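Local coordinates for CCN family member 3 (Rattus norvegicus, PDB 5NB8), which acts as a secreted matricellular signalling protein that binds integrins and NOTCH1 to regulate cell proliferation, adhesion, migration and differentiation, at residues A[11-14]-A[18-21]. Sequence-based numbering, arbitrary orientation.
Sequences VIYR and KFEP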
loop_
_atom_site.group_PDB
_atom_site.type_symbol
_atom_site.label_atom_id
_atom_site.label_comp_id
_atom_site.label_asym_id
_atom_site.label_seq_id
_atom_site.Cartn_x
_atom_site.Cartn_y
_atom_site.Cartn_z
ATOM N N VAL A 11 -0.000 -0.911 17.924
ATOM C CA VAL A 11 -0.326 0.492 18.147
ATOM C C VAL A 11 -1.841 0.647 18.160
ATOM O O VAL A 11 -2.534 0.104 17.290
ATOM C CB VAL A 11 0.310 1.385 17.071
ATOM C CG1 VAL A 11 -0.052 2.851 17.316
ATOM C CG2 VAL A 11 1.831 1.192 17.051
ATOM N N ILE A 12 -2.353 1.390 19.135
ATOM C CA ILE A 12 -3.788 1.679 19.165
ATOM C C ILE A 12 -4.053 2.867 18.264
ATOM O O ILE A 12 -3.360 3.887 18.350
ATOM C CB ILE A 12 -4.280 1.971 20.591
ATOM C CG1 ILE A 12 -4.143 0.753 21.494
ATOM C CG2 ILE A 12 -5.758 2.480 20.568
ATOM C CD1 ILE A 12 -4.292 1.094 22.969
ATOM N N TYR A 13 -5.050 2.741 17.403
ATOM C CA TYR A 13 -5.521 3.840 16.575
ATOM C C TYR A 13 -6.971 4.128 16.938
ATOM O O TYR A 13 -7.762 3.202 17.134
ATOM C CB TYR A 13 -5.363 3.502 15.084
ATOM C CG TYR A 13 -3.898 3.363 14.708
ATOM C CD1 TYR A 13 -3.105 4.487 14.494
ATOM C CD2 TYR A 13 -3.299 2.119 14.629
ATOM C CE1 TYR A 13 -1.748 4.362 14.182
ATOM C CE2 TYR A 13 -1.958 1.985 14.317
ATOM C CZ TYR A 13 -1.193 3.100 14.087
ATOM O OH TYR A 13 0.134 2.941 13.788
ATOM N N ARG A 14 -7.317 5.404 17.038
ATOM C CA ARG A 14 -8.660 5.733 17.472
ATOM C C ARG A 14 -9.620 5.644 16.296
ATOM O O ARG A 14 -9.217 5.682 15.128
ATOM C CB ARG A 14 -8.694 7.117 18.129
ATOM C CG ARG A 14 -8.120 7.109 19.557
ATOM C CD ARG A 14 -7.986 8.499 20.159
ATOM N NE ARG A 14 -7.003 9.296 19.434
ATOM C CZ ARG A 14 -7.307 10.264 18.575
ATOM N NH1 ARG A 14 -8.581 10.573 18.347
ATOM N NH2 ARG A 14 -6.337 10.928 17.955
ATOM N N LYS A 18 -6.423 8.044 11.019
ATOM C CA LYS A 18 -5.729 7.610 9.815
ATOM C C LYS A 18 -4.227 7.499 10.056
ATOM O O LYS A 18 -3.641 8.280 10.804
ATOM C CB LYS A 18 -5.983 8.590 8.668
ATOM C CG LYS A 18 -7.429 8.635 8.193
ATOM C CD LYS A 18 -7.627 9.674 7.093
ATOM C CE LYS A 18 -9.091 9.756 6.663
ATOM N NZ LYS A 18 -9.566 8.535 5.948
ATOM N N PHE A 19 -3.588 6.537 9.393
ATOM C CA PHE A 19 -2.149 6.370 9.575
ATOM C C PHE A 19 -1.561 5.705 8.342
ATOM O O PHE A 19 -2.277 5.209 7.468
ATOM C CB PHE A 19 -1.831 5.541 10.818
ATOM C CG PHE A 19 -2.336 4.129 10.739
ATOM C CD1 PHE A 19 -3.675 3.848 10.980
ATOM C CD2 PHE A 19 -1.480 3.082 10.424
ATOM C CE1 PHE A 19 -4.153 2.555 10.905
ATOM C CE2 PHE A 19 -1.954 1.783 10.350
ATOM C CZ PHE A 19 -3.301 1.524 10.599
ATOM N N GLU A 20 -0.235 5.687 8.294
ATOM C CA GLU A 20 0.506 5.068 7.196
ATOM C C GLU A 20 1.490 4.066 7.775
ATOM O O GLU A 20 2.483 4.473 8.413
ATOM C CB GLU A 20 1.235 6.125 6.374
ATOM C CG GLU A 20 0.363 7.308 6.033
ATOM C CD GLU A 20 1.155 8.442 5.441
ATOM O OE1 GLU A 20 2.279 8.182 4.956
ATOM O OE2 GLU A 20 0.659 9.590 5.467
ATOM N N PRO A 21 1.265 2.763 7.611
ATOM C CA PRO A 21 2.249 1.807 8.131
ATOM C C PRO A 21 3.536 1.827 7.320
ATOM O O PRO A 21 4.601 1.504 7.859
ATOM C CB PRO A 21 1.524 0.463 8.035
ATOM C CG PRO A 21 0.564 0.640 6.866
ATOM C CD PRO A 21 0.168 2.109 6.876
#
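The phenyl ring of Phe19 lies flat over one face of the Tyr13 ring, with the centroids 3.8 Å apart and the planes only 10° from parallel. Seen from Tyr13, CD1 of Phe19 sits above the middle of the ring; seen from Phe19, CZ of Tyr13 comes down nearer the rim of the opposing face, so this face-to-face stack is slightly displaced. Its closest approach, 3.5 Å, is between CE1 of Tyr13 and CG of Phe19, and CB of Phe19 lies 3.6 Å from the same CE1. The long axes of the two side chains cross at about a right angle. The phenol OH of Tyr13 therefore ends above the plane of the Phe19 ring, just past the rim, 3.7 Å from CD2 of Phe19.

In both residues CB points toward the other segment. In Tyr13, CG stands anti to the carbonyl carbon (chi1 -65°); in Phe19 it takes the more hindered place between N and carbonyl carbon (chi1 64°), which sets the ring in front of Tyr13, and the second torsion turns its face to it. Strands 11-13 and 18-19 share no sheet, and broad, flat, apolar ring faces suit the space between backbones too far apart to pair. Phe8 meets Phe19 at an inclined angle and also touches Tyr13, while Cys29 and Cys27 of strand 25-30 touch Tyr13 and Phe19 respectively. Cutting Tyr13 back to an alanine here is likely to strip one face of the Phe19 ring of its partner, leaving that ring held mainly by Phe8 and Cys27.

Within this von Willebrand factor type C domain, the same two sheets are also tied covalently by the Cys6-Cys29 disulfide. The stack itself is apolar and partly exposed, held by dispersion between overlapping faces and burial of apolar carbon, without a polar bond between the segments.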